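Local coordinates for uric acid degradation bifunctional protein TTL (Arabidopsis thaliana, PDB 2Q37) that completes uric acid breakdown by hydrolysing 5-hydroxyisourate and decarboxylating the product to (S)-allantoin, the second step belonging to the N-terminal domain held in this chain, at residues A[40-45]-A[63-68]; A[72-77]-A[164-169]; A[106-111]-A[138-143]; A[121-124]-A[130-133]. All blocks are in the same frame, centred on the assembly; numbering follows the deposited sequence.

In the fold
The four contacts spread across the all-helical OHCU decarboxylase domain. Contact 1, between helix 37-44 and the end of helix 51-64, closes first along the chain. Contact 2 then closes the long excursion of chain between helix 68-76 and helix 155-178, near the centre of the chain; contact 3 is nested inside that excursion, and contact 4 inside contact 3. Contacts 1 and 3 are farthest apart, with centres 33 Å from each other on opposite sides of the chain's centre. Contacts 3 and 4 share helix 110-127. Contacts 2 and 4, with centres 12 Å apart, both touch the bound (S)-allantoin, and thus bring distant parts of the sequence together at one decarboxylase pocket.

Contact 1: residues A[40-45]-A[63-68]; sequences AKQMST and FNQVNV
Gln42 reaches from helix 37-44 to the turn that follows helix 51-64, and its terminal amide alone bridges to Gln65 and Val66. The backbones stay well apart, the nearest CA atoms, those of Gln42 and Val66, being 8.9 Å from each other. The contacts across this separation are van der Waals. Gln42 OE1 lies 3.5 Å from Gln65 CB, so the oxygen rests against the aliphatic root of the other glutamine and not against its amide. Gln65 bends at chi2 and carries its own amide away, leaving the two amide planes 66° apart. On the other branch, Gln42 NE2 stands 4.0 Å from Val66 CG1. With CG beside the backbone N (chi1 -70°) and the chain extended beyond it, Gln42 spans the gap at nearly full length.

The polar grip on this amide comes from within its own helix: NE2 is hydrogen-bonded to Glu38 OE2, one turn earlier, which fixes which end of the amide faces Val66. Were Gln42 shortened to an alanine, the Glu38 carboxylate would probably lose this amide partner and a gap would open beside Gln65 CB and Val66 CG1.

Val66 also packs on Ile61, Glu38 and Phe39, joining the turn to both helices. Just after it, Asn67 serves as N-cap of helix 68-76, and its ND2 bonds weakly to Lys126 O of the second subunit. The site is the turn joining helix 51-64 to helix 68-76, packed against helix 37-44 of the all-helical OHCU decarboxylase fold, within the region required for BRI1 binding on the 40-45 side and away from the allantoin pocket.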
loop_
_atom_site.group_PDB
_atom_site.type_symbol
_atom_site.label_atom_id
_atom_site.label_comp_id
_atom_site.label_asym_id
_atom_site.label_seq_id
_atom_site.Cartn_x
_atom_site.Cartn_y
_atom_site.Cartn_z
ATOM N N ALA A 40 11.062 13.782 -1.782
ATOM C CA ALA A 40 12.239 14.620 -1.992
ATOM C C ALA A 40 11.859 15.749 -2.944
ATOM O O ALA A 40 12.128 16.917 -2.672
ATOM C CB ALA A 40 13.389 13.792 -2.584
ATOM N N LYS A 41 11.221 15.383 -4.051
ATOM C CA LYS A 41 10.792 16.345 -5.054
ATOM C C LYS A 41 9.907 17.449 -4.465
ATOM O O LYS A 41 10.213 18.638 -4.580
ATOM C CB LYS A 41 10.030 15.619 -6.167
ATOM C CG LYS A 41 9.663 16.502 -7.357
ATOM C CD LYS A 41 8.823 15.753 -8.397
ATOM C CE LYS A 41 9.473 14.434 -8.843
ATOM N NZ LYS A 41 10.857 14.592 -9.377
ATOM N N GLN A 42 8.809 17.050 -3.833
ATOM C CA GLN A 42 7.879 18.006 -3.254
ATOM C C GLN A 42 8.520 18.882 -2.198
ATOM O O GLN A 42 8.088 20.007 -1.960
ATOM C CB GLN A 42 6.672 17.277 -2.664
ATOM C CG GLN A 42 5.765 16.666 -3.720
ATOM C CD GLN A 42 4.507 16.062 -3.133
ATOM O OE1 GLN A 42 3.791 16.718 -2.377
ATOM N NE2 GLN A 42 4.226 14.807 -3.483
HETATM N N MSE A 43 9.559 18.367 -1.563
HETATM C CA MSE A 43 10.237 19.136 -0.538
HETATM C C MSE A 43 11.235 20.106 -1.190
HETATM O O MSE A 43 11.405 21.234 -0.721
HETATM C CB MSE A 43 10.954 18.192 0.431
HETATM C CG MSE A 43 11.037 18.695 1.876
HETATM SE SE MSE A 43 9.364 18.638 2.890
HETATM C CE MSE A 43 10.022 19.396 4.551
ATOM N N SER A 44 11.883 19.666 -2.270
ATOM C CA SER A 44 12.858 20.495 -2.983
ATOM C C SER A 44 12.249 21.826 -3.381
ATOM O O SER A 44 12.931 22.854 -3.402
ATOM C CB SER A 44 13.363 19.789 -4.250
ATOM O OG SER A 44 14.437 18.908 -3.972
ATOM N N THR A 45 10.959 21.803 -3.696
ATOM C CA THR A 45 10.257 23.011 -4.107
ATOM C C THR A 45 9.342 23.532 -3.008
ATOM O O THR A 45 8.136 23.689 -3.204
ATOM C CB THR A 45 9.420 22.756 -5.361
ATOM O OG1 THR A 45 8.327 21.887 -5.036
ATOM C CG2 THR A 45 10.281 22.107 -6.441
ATOM N N PHE A 63 2.297 11.979 4.987
ATOM C CA PHE A 63 1.036 11.343 5.340
ATOM C C PHE A 63 -0.168 11.663 4.441
ATOM O O PHE A 63 -1.126 10.895 4.413
ATOM C CB PHE A 63 0.672 11.668 6.790
ATOM C CG PHE A 63 1.523 10.960 7.797
ATOM C CD1 PHE A 63 1.533 9.570 7.860
ATOM C CD2 PHE A 63 2.337 11.685 8.679
ATOM C CE1 PHE A 63 2.346 8.903 8.785
ATOM C CE2 PHE A 63 3.158 11.032 9.608
ATOM C CZ PHE A 63 3.165 9.635 9.664
ATOM N N ASN A 64 -0.135 12.767 3.705
ATOM C CA ASN A 64 -1.288 13.092 2.878
ATOM C C ASN A 64 -1.035 13.365 1.397
ATOM O O ASN A 64 -1.992 13.509 0.636
ATOM C CB ASN A 64 -2.024 14.292 3.471
ATOM C CG ASN A 64 -2.201 14.183 4.962
ATOM O OD1 ASN A 64 -2.725 13.194 5.465
ATOM N ND2 ASN A 64 -1.766 15.203 5.683
ATOM N N GLN A 65 0.224 13.435 0.967
ATOM C CA GLN A 65 0.486 13.720 -0.444
ATOM C C GLN A 65 1.158 12.619 -1.253
ATOM O O GLN A 65 0.778 12.357 -2.394
ATOM C CB GLN A 65 1.291 15.014 -0.583
ATOM C CG GLN A 65 0.553 16.237 -0.092
ATOM C CD GLN A 65 -0.920 16.224 -0.492
ATOM O OE1 GLN A 65 -1.267 16.100 -1.678
ATOM N NE2 GLN A 65 -1.797 16.351 0.503
ATOM N N VAL A 66 2.162 11.976 -0.686
ATOM C CA VAL A 66 2.822 10.919 -1.411
ATOM C C VAL A 66 1.928 9.672 -1.363
ATOM O O VAL A 66 1.235 9.435 -0.367
ATOM C CB VAL A 66 4.200 10.646 -0.794
ATOM C CG1 VAL A 66 5.068 11.919 -0.903
ATOM C CG2 VAL A 66 4.040 10.222 0.669
ATOM N N ASN A 67 1.917 8.885 -2.435
ATOM C CA ASN A 67 1.075 7.692 -2.445
ATOM C C ASN A 67 1.783 6.451 -1.892
ATOM O O ASN A 67 2.975 6.480 -1.596
ATOM C CB ASN A 67 0.527 7.417 -3.858
ATOM C CG ASN A 67 1.617 7.153 -4.884
ATOM O OD1 ASN A 67 2.521 6.320 -4.679
ATOM N ND2 ASN A 67 1.526 7.856 -6.016
ATOM N N VAL A 68 1.031 5.370 -1.738
ATOM C CA VAL A 68 1.558 4.125 -1.194
ATOM C C VAL A 68 2.794 3.650 -1.936
ATOM O O VAL A 68 3.709 3.071 -1.350
ATOM C CB VAL A 68 0.468 3.047 -1.219
ATOM C CG1 VAL A 68 1.052 1.686 -0.909
ATOM C CG2 VAL A 68 -0.619 3.423 -0.190
#

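Contact 2: residues A[72-77]-A[164-169]; sequences LEAFSA and MEQMKI. With 3AL (1-[(4S)-2,5-dioxoimidazolidin-4-yl]urea), chain B.
Gln166 projects from helix 155-178 between Ala74 and Phe75 of helix 68-76, filling the buried seam between the two helices. The aliphatic stem of the side chain meets the aromatic ring: Gln166 CB lies at the edge of the Phe75 ring, 3.9 Å from CE1 and near the ring plane. Farther out, the amide carbon lies against the alanine methyl, Gln166 CD standing 4.2 Å from Ala74 CB. The closest CA atoms, Phe75 and Gln166, are 7.2 Å apart. The Phe75 ring and the Gln166 amide are inclined by 34°. This is close helix-on-helix packing in the middle of the all-helical OHCU decarboxylase fold, with Trp62 of helix 51-64 adding a third wall against Ala74 and Gln166.

The polar end of Gln166 is spent beyond the seam. Bending at chi2 (67°) turns the amide so that OE1 hydrogen-bonds to His78 NE2, so Gln166 probably helps to position His78, the proton donor of the decarboxylation; NE2 bonds weakly to Thr170 OG1.

A charged pair lies along helix 155-178 itself: Lys168 NZ bridges to Glu165 OE2 at 3.1 Å, on the syn side of the carboxylate. The other oxygen, Glu165 OE1, is hydrogen-bonded to Cys134 N. One turn after Glu165, Ile169 lines the pocket directly, its CD1 methyl 3.2 Å from N9 of the bound (S)-allantoin.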
loop_
_atom_site.group_PDB
_atom_site.type_symbol
_atom_site.label_atom_id
_atom_site.label_comp_id
_atom_site.label_asym_id
_atom_site.label_seq_id
_atom_site.Cartn_x
_atom_site.Cartn_y
_atom_site.Cartn_z
ATOM N N LEU A 72 6.571 2.731 -0.404
ATOM C CA LEU A 72 7.299 1.495 -0.711
ATOM C C LEU A 72 8.709 1.753 -1.234
ATOM O O LEU A 72 9.647 1.009 -0.909
ATOM C CB LEU A 72 6.521 0.658 -1.723
ATOM C CG LEU A 72 5.127 0.219 -1.257
ATOM C CD1 LEU A 72 4.485 -0.663 -2.357
ATOM C CD2 LEU A 72 5.225 -0.540 0.093
ATOM N N GLU A 73 8.858 2.805 -2.034
ATOM C CA GLU A 73 10.160 3.134 -2.570
ATOM C C GLU A 73 11.059 3.529 -1.411
ATOM O O GLU A 73 12.206 3.060 -1.309
ATOM C CB GLU A 73 10.073 4.291 -3.577
ATOM C CG GLU A 73 11.423 4.651 -4.201
ATOM C CD GLU A 73 11.332 5.717 -5.296
ATOM O OE1 GLU A 73 10.672 6.767 -5.081
ATOM O OE2 GLU A 73 11.945 5.508 -6.372
ATOM N N ALA A 74 10.532 4.371 -0.523
ATOM C CA ALA A 74 11.309 4.836 0.608
ATOM C C ALA A 74 11.734 3.737 1.577
ATOM O O ALA A 74 12.836 3.812 2.130
ATOM C CB ALA A 74 10.557 5.931 1.348
ATOM N N PHE A 75 10.886 2.723 1.780
ATOM C CA PHE A 75 11.222 1.644 2.711
ATOM C C PHE A 75 12.406 0.854 2.165
ATOM O O PHE A 75 13.354 0.516 2.897
ATOM C CB PHE A 75 10.052 0.663 2.920
ATOM C CG PHE A 75 8.775 1.297 3.397
ATOM C CD1 PHE A 75 8.783 2.477 4.141
ATOM C CD2 PHE A 75 7.549 0.669 3.146
ATOM C CE1 PHE A 75 7.577 3.015 4.632
ATOM C CE2 PHE A 75 6.352 1.199 3.628
ATOM C CZ PHE A 75 6.361 2.371 4.374
ATOM N N SER A 76 12.330 0.555 0.873
ATOM C CA SER A 76 13.359 -0.214 0.199
ATOM C C SER A 76 14.746 0.423 0.306
ATOM O O SER A 76 15.752 -0.279 0.268
ATOM C CB SER A 76 13.000 -0.383 -1.279
ATOM O OG SER A 76 13.137 0.849 -1.974
ATOM N N ALA A 77 14.804 1.743 0.449
ATOM C CA ALA A 77 16.092 2.426 0.527
ATOM C C ALA A 77 16.911 2.103 1.776
ATOM O O ALA A 77 18.093 2.472 1.867
ATOM C CB ALA A 77 15.888 3.926 0.432
HETATM N N MSE A 164 4.931 5.307 9.596
HETATM C CA MSE A 164 5.174 6.109 10.781
HETATM C C MSE A 164 6.631 5.958 11.253
HETATM O O MSE A 164 7.292 6.943 11.591
HETATM C CB MSE A 164 4.214 5.667 11.876
HETATM C CG MSE A 164 4.345 6.439 13.157
HETATM SE SE MSE A 164 3.309 5.552 14.515
HETATM C CE MSE A 164 1.674 5.174 13.476
ATOM N N GLU A 165 7.116 4.721 11.300
ATOM C CA GLU A 165 8.496 4.476 11.683
ATOM C C GLU A 165 9.431 5.242 10.708
ATOM O O GLU A 165 10.405 5.875 11.121
ATOM C CB GLU A 165 8.790 2.985 11.628
ATOM C CG GLU A 165 8.148 2.215 12.744
ATOM C CD GLU A 165 8.521 2.783 14.091
ATOM O OE1 GLU A 165 9.730 2.896 14.361
ATOM O OE2 GLU A 165 7.609 3.123 14.883
ATOM N N GLN A 166 9.107 5.189 9.418
ATOM C CA GLN A 166 9.876 5.865 8.383
ATOM C C GLN A 166 9.883 7.366 8.632
ATOM O O GLN A 166 10.901 8.029 8.462
ATOM C CB GLN A 166 9.252 5.555 7.019
ATOM C CG GLN A 166 9.646 6.440 5.878
ATOM C CD GLN A 166 11.101 6.289 5.503
ATOM O OE1 GLN A 166 11.619 5.177 5.380
ATOM N NE2 GLN A 166 11.776 7.420 5.308
HETATM N N MSE A 167 8.744 7.901 9.040
HETATM C CA MSE A 167 8.655 9.327 9.284
HETATM C C MSE A 167 9.499 9.704 10.483
HETATM O O MSE A 167 10.125 10.758 10.489
HETATM C CB MSE A 167 7.209 9.747 9.523
HETATM C CG MSE A 167 7.026 11.248 9.632
HETATM SE SE MSE A 167 7.510 12.214 8.003
HETATM C CE MSE A 167 9.031 13.261 8.691
ATOM N N LYS A 168 9.513 8.858 11.507
ATOM C CA LYS A 168 10.332 9.161 12.671
ATOM C C LYS A 168 11.822 9.217 12.271
ATOM O O LYS A 168 12.552 10.099 12.709
ATOM C CB LYS A 168 10.133 8.115 13.774
ATOM C CG LYS A 168 8.755 8.139 14.437
ATOM C CD LYS A 168 8.772 7.309 15.713
ATOM C CE LYS A 168 7.684 6.264 15.717
ATOM N NZ LYS A 168 7.754 5.403 16.933
ATOM N N ILE A 169 12.253 8.279 11.432
ATOM C CA ILE A 169 13.633 8.209 10.974
ATOM C C ILE A 169 13.987 9.492 10.230
ATOM O O ILE A 169 15.069 10.061 10.408
ATOM C CB ILE A 169 13.829 7.031 10.000
ATOM C CG1 ILE A 169 13.714 5.709 10.754
ATOM C CG2 ILE A 169 15.179 7.168 9.289
ATOM C CD1 ILE A 169 13.600 4.484 9.868
HETATM C C4 3AL B . 16.128 1.733 9.037
HETATM C C5 3AL B . 17.355 2.449 8.772
HETATM O O5 3AL B . 18.126 2.495 7.847
HETATM N N7 3AL B . 17.676 3.266 9.873
HETATM C C8 3AL B . 16.673 3.047 10.805
HETATM O O8 3AL B . 16.648 3.611 11.892
HETATM N N9 3AL B . 15.733 2.129 10.342
HETATM N N3 3AL B . 16.288 0.297 8.814
HETATM C C2 3AL B . 15.084 -0.533 9.031
HETATM N N1 3AL B . 15.220 -1.716 8.826
HETATM O O2 3AL B . 13.961 0.045 9.412
#

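Contact 3: residues A[106-111]-A[138-143]; sequences ATTSAS and RTHAEM
Thr107 and Thr108 run alongside Thr139 and His140 in the same direction, with CA atoms 6.7 Å apart for Thr107 and Thr139 and 6.1 Å apart for Thr108 and His140. Each segment passes from loop into the first turn of a helix, through an extended backbone at Thr108 and Ser109 and at Arg138 and Thr139: Ser109 is the N-cap of helix 110-127 and Thr139 that of helix 140-150.

Between the side chains the closest meeting is of Thr108 with His140. Thr108 OG1 lies 3.1 Å from His140 ND1, approaching the ring at a slant, and Thr108 CB is 3.3 Å from the same nitrogen. The hydroxyl of Thr108 is swung to the far side of CB from its own amide nitrogen (chi1 -165°), which brings it toward the imidazole. The second pair is looser: Thr107 OG1 and Thr139 OG1 stand 3.7 Å apart, their side chains crossing at about a right angle. The Thr107 hydroxyl is engaged by Thr103 O and Ala104 O, near the end of helix 102-105.

The two helix starts differ. Ser109 OG caps Ala112 N, whereas the Thr139 side chain makes no capping bond and its backbone N donates to Glu142 OE1, three residues on, at 3.1 Å and 160°, from above the carboxylate plane; the reciprocal bond of a full capping box is absent.

His140 is the buried member, wedged edge-to-face with Phe105 and packed on Ala112 and Leu116. It thereby ties the first turn of helix 140-150 to helix 110-127 and to the short helix 102-105, at the end of the domain where these three helices come together.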
loop_
_atom_site.group_PDB
_atom_site.type_symbol
_atom_site.label_atom_id
_atom_site.label_comp_id
_atom_site.label_asym_id
_atom_site.label_seq_id
_atom_site.Cartn_x
_atom_site.Cartn_y
_atom_site.Cartn_z
ATOM N N ALA A 106 26.806 -1.888 18.906
ATOM C CA ALA A 106 27.683 -1.791 20.058
ATOM C C ALA A 106 27.132 -2.719 21.167
ATOM O O ALA A 106 27.685 -2.776 22.269
ATOM C CB ALA A 106 27.724 -0.348 20.553
ATOM N N THR A 107 26.047 -3.443 20.883
ATOM C CA THR A 107 25.451 -4.332 21.882
ATOM C C THR A 107 24.939 -5.627 21.269
ATOM O O THR A 107 24.345 -6.453 21.959
ATOM C CB THR A 107 24.224 -3.675 22.594
ATOM O OG1 THR A 107 23.207 -3.375 21.621
ATOM C CG2 THR A 107 24.625 -2.397 23.333
ATOM N N THR A 108 25.160 -5.809 19.975
ATOM C CA THR A 108 24.648 -6.994 19.307
ATOM C C THR A 108 25.253 -8.303 19.791
ATOM O O THR A 108 26.124 -8.323 20.666
ATOM C CB THR A 108 24.851 -6.905 17.795
ATOM O OG1 THR A 108 24.045 -7.897 17.148
ATOM C CG2 THR A 108 26.306 -7.147 17.450
ATOM N N SER A 109 24.761 -9.392 19.204
ATOM C CA SER A 109 25.200 -10.749 19.498
ATOM C C SER A 109 24.914 -11.585 18.253
ATOM O O SER A 109 23.963 -11.313 17.517
ATOM C CB SER A 109 24.430 -11.325 20.690
ATOM O OG SER A 109 23.069 -11.568 20.372
ATOM N N ALA A 110 25.741 -12.595 18.011
ATOM C CA ALA A 110 25.561 -13.454 16.845
ATOM C C ALA A 110 24.161 -14.082 16.843
ATOM O O ALA A 110 23.551 -14.264 15.787
ATOM C CB ALA A 110 26.631 -14.537 16.834
ATOM N N SER A 111 23.647 -14.399 18.028
ATOM C CA SER A 111 22.326 -15.008 18.125
ATOM C C SER A 111 21.222 -14.058 17.619
ATOM O O SER A 111 20.332 -14.466 16.854
ATOM C CB SER A 111 22.043 -15.423 19.569
ATOM O OG SER A 111 20.893 -16.251 19.635
ATOM N N ARG A 138 17.808 1.405 20.480
ATOM C CA ARG A 138 17.294 0.063 20.412
ATOM C C ARG A 138 18.378 -0.963 20.158
ATOM O O ARG A 138 19.395 -0.700 19.506
ATOM C CB ARG A 138 16.219 -0.022 19.334
ATOM C CG ARG A 138 15.288 1.188 19.317
ATOM C CD ARG A 138 13.910 0.906 19.892
ATOM N NE ARG A 138 12.869 1.320 18.944
ATOM C CZ ARG A 138 12.548 2.586 18.671
ATOM N NH1 ARG A 138 13.178 3.591 19.289
ATOM N NH2 ARG A 138 11.619 2.848 17.740
ATOM N N THR A 139 18.135 -2.141 20.713
ATOM C CA THR A 139 19.006 -3.291 20.592
ATOM C C THR A 139 18.449 -4.169 19.473
ATOM O O THR A 139 17.284 -4.026 19.091
ATOM C CB THR A 139 18.991 -4.069 21.907
ATOM O OG1 THR A 139 19.766 -3.358 22.882
ATOM C CG2 THR A 139 19.548 -5.463 21.716
ATOM N N HIS A 140 19.276 -5.052 18.921
ATOM C CA HIS A 140 18.788 -5.951 17.881
ATOM C C HIS A 140 17.767 -6.890 18.510
ATOM O O HIS A 140 16.811 -7.331 17.860
ATOM C CB HIS A 140 19.933 -6.754 17.269
ATOM C CG HIS A 140 20.787 -5.955 16.341
ATOM N ND1 HIS A 140 22.066 -5.558 16.663
ATOM C CD2 HIS A 140 20.532 -5.452 15.111
ATOM C CE1 HIS A 140 22.564 -4.844 15.668
ATOM N NE2 HIS A 140 21.653 -4.766 14.714
ATOM N N ALA A 141 17.975 -7.171 19.792
ATOM C CA ALA A 141 17.095 -8.040 20.555
ATOM C C ALA A 141 15.695 -7.412 20.702
ATOM O O ALA A 141 14.674 -8.077 20.464
ATOM C CB ALA A 141 17.706 -8.311 21.926
ATOM N N GLU A 142 15.639 -6.141 21.097
ATOM C CA GLU A 142 14.351 -5.482 21.249
ATOM C C GLU A 142 13.676 -5.397 19.889
ATOM O O GLU A 142 12.470 -5.633 19.764
ATOM C CB GLU A 142 14.522 -4.079 21.810
ATOM C CG GLU A 142 15.318 -4.038 23.090
ATOM C CD GLU A 142 15.657 -2.629 23.496
ATOM O OE1 GLU A 142 15.681 -1.754 22.607
ATOM O OE2 GLU A 142 15.909 -2.391 24.692
HETATM N N MSE A 143 14.461 -5.073 18.865
HETATM C CA MSE A 143 13.923 -4.952 17.519
HETATM C C MSE A 143 13.489 -6.286 16.938
HETATM O O MSE A 143 12.539 -6.337 16.174
HETATM C CB MSE A 143 14.936 -4.268 16.609
HETATM C CG MSE A 143 15.165 -2.813 16.983
HETATM SE SE MSE A 143 16.075 -1.816 15.587
HETATM C CE MSE A 143 17.894 -1.784 16.322
#

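Contact 4: residues A[121-124]-A[130-133]; sequences VLYK and IFII. With 3AL (1-[(4S)-2,5-dioxoimidazolidin-4-yl]urea), chain B.
Tyr123 and Lys124, on helix 110-127, lie against Phe131 and Ile130 of the returning loop, with CA atoms 6.6 Å apart for Tyr123 and Phe131 and 5.0 Å for Lys124 and Ile130. The Tyr123 ring receives Phe131 over one face. Phe131 CB sits 3.9 Å from the ring centroid, 7° off the normal, as a CH-pi contact, and the Phe131 ring follows edge-on in a T-shaped pair, planes at 74°. Both side chains leave with CG opposite their own backbone N, Tyr123 at chi1 -178°, which sends its ring across the loop. At the rim, Lys124 CG grazes Ile130 CG2 at 4.2 Å.

A water fastens the far end: it donates to Tyr123 OH (2.9 Å) and to Ile130 O (2.8 Å), and accepts from Ile132 N. Tyr123 OH also bonds to Glu158 OE1. A leucine replacing Tyr123 would probably strip the water and Glu158 of a partner and deprive Phe131 of the aromatic face it packs on.

The loop so held presents its backbone to (S)-allantoin: ligand N1 donates to Phe131 O, Ile133 N to ligand O2, and ligand N9 to Ile133 O, each at 2.9 Å. Helix 140-150 backs the loop through Leu147 and Arg150 against Phe131, while Ile132 packs on Ala162 and Glu165 of helix 155-178, so the ligand-binding loop runs between these helices.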
loop_
_atom_site.group_PDB
_atom_site.type_symbol
_atom_site.label_atom_id
_atom_site.label_comp_id
_atom_site.label_asym_id
_atom_site.label_seq_id
_atom_site.Cartn_x
_atom_site.Cartn_y
_atom_site.Cartn_z
ATOM N N VAL A 121 13.563 -12.247 6.409
ATOM C CA VAL A 121 13.176 -12.964 5.212
ATOM C C VAL A 121 11.698 -13.318 5.316
ATOM O O VAL A 121 10.951 -13.143 4.352
ATOM C CB VAL A 121 13.976 -14.261 5.064
ATOM C CG1 VAL A 121 13.408 -15.088 3.915
ATOM C CG2 VAL A 121 15.433 -13.941 4.822
ATOM N N LEU A 122 11.284 -13.819 6.484
ATOM C CA LEU A 122 9.889 -14.201 6.712
ATOM C C LEU A 122 8.948 -13.010 6.591
ATOM O O LEU A 122 7.868 -13.125 6.028
ATOM C CB LEU A 122 9.692 -14.793 8.106
ATOM C CG LEU A 122 10.545 -15.964 8.579
ATOM C CD1 LEU A 122 9.933 -16.481 9.882
ATOM C CD2 LEU A 122 10.590 -17.076 7.530
ATOM N N TYR A 123 9.363 -11.872 7.134
ATOM C CA TYR A 123 8.550 -10.665 7.115
ATOM C C TYR A 123 8.370 -10.100 5.704
ATOM O O TYR A 123 7.280 -9.661 5.338
ATOM C CB TYR A 123 9.185 -9.632 8.058
ATOM C CG TYR A 123 8.449 -8.321 8.209
ATOM C CD1 TYR A 123 8.462 -7.367 7.186
ATOM C CD2 TYR A 123 7.764 -8.020 9.382
ATOM C CE1 TYR A 123 7.807 -6.139 7.327
ATOM C CE2 TYR A 123 7.105 -6.787 9.537
ATOM C CZ TYR A 123 7.134 -5.863 8.501
ATOM O OH TYR A 123 6.484 -4.671 8.630
ATOM N N LYS A 124 9.436 -10.132 4.913
ATOM C CA LYS A 124 9.402 -9.619 3.549
ATOM C C LYS A 124 8.460 -10.455 2.709
ATOM O O LYS A 124 7.728 -9.936 1.866
ATOM C CB LYS A 124 10.804 -9.654 2.948
ATOM C CG LYS A 124 11.075 -8.557 1.941
ATOM C CD LYS A 124 10.346 -8.793 0.638
ATOM C CE LYS A 124 10.747 -7.750 -0.399
ATOM N NZ LYS A 124 12.227 -7.523 -0.413
ATOM N N ILE A 130 10.436 -4.671 3.473
ATOM C CA ILE A 130 11.218 -5.076 4.641
ATOM C C ILE A 130 10.672 -4.496 5.947
ATOM O O ILE A 130 9.827 -3.602 5.943
ATOM C CB ILE A 130 12.721 -4.661 4.508
ATOM C CG1 ILE A 130 12.847 -3.148 4.394
ATOM C CG2 ILE A 130 13.332 -5.294 3.276
ATOM C CD1 ILE A 130 14.265 -2.671 4.592
ATOM N N PHE A 131 11.157 -5.027 7.064
ATOM C CA PHE A 131 10.752 -4.563 8.383
ATOM C C PHE A 131 11.373 -3.165 8.648
ATOM O O PHE A 131 12.601 -3.011 8.674
ATOM C CB PHE A 131 11.219 -5.579 9.426
ATOM C CG PHE A 131 10.971 -5.151 10.841
ATOM C CD1 PHE A 131 9.669 -5.017 11.328
ATOM C CD2 PHE A 131 12.042 -4.895 11.704
ATOM C CE1 PHE A 131 9.442 -4.635 12.671
ATOM C CE2 PHE A 131 11.824 -4.512 13.045
ATOM C CZ PHE A 131 10.524 -4.383 13.526
ATOM N N ILE A 132 10.519 -2.162 8.840
ATOM C CA ILE A 132 10.948 -0.776 9.078
ATOM C C ILE A 132 10.663 -0.338 10.513
ATOM O O ILE A 132 9.546 -0.459 11.008
ATOM C CB ILE A 132 10.217 0.212 8.141
ATOM C CG1 ILE A 132 10.408 -0.218 6.678
ATOM C CG2 ILE A 132 10.759 1.642 8.347
ATOM C CD1 ILE A 132 11.866 -0.163 6.202
ATOM N N ILE A 133 11.683 0.173 11.180
ATOM C CA ILE A 133 11.539 0.624 12.552
ATOM C C ILE A 133 12.652 1.617 12.787
ATOM O O ILE A 133 13.775 1.414 12.311
ATOM C CB ILE A 133 11.715 -0.543 13.554
ATOM C CG1 ILE A 133 11.225 -0.134 14.948
ATOM C CG2 ILE A 133 13.189 -0.928 13.656
ATOM C CD1 ILE A 133 11.441 -1.226 16.057
HETATM C C4 3AL B . 16.128 1.733 9.037
HETATM C C5 3AL B . 17.355 2.449 8.772
HETATM O O5 3AL B . 18.126 2.495 7.847
HETATM N N7 3AL B . 17.676 3.266 9.873
HETATM C C8 3AL B . 16.673 3.047 10.805
HETATM O O8 3AL B . 16.648 3.611 11.892
HETATM N N9 3AL B . 15.733 2.129 10.342
HETATM N N3 3AL B . 16.288 0.297 8.814
HETATM C C2 3AL B . 15.084 -0.533 9.031
HETATM N N1 3AL B . 15.220 -1.716 8.826
HETATM O O2 3AL B . 13.961 0.045 9.412
HETATM O O HOH W 1 8.147 -2.398 7.890
#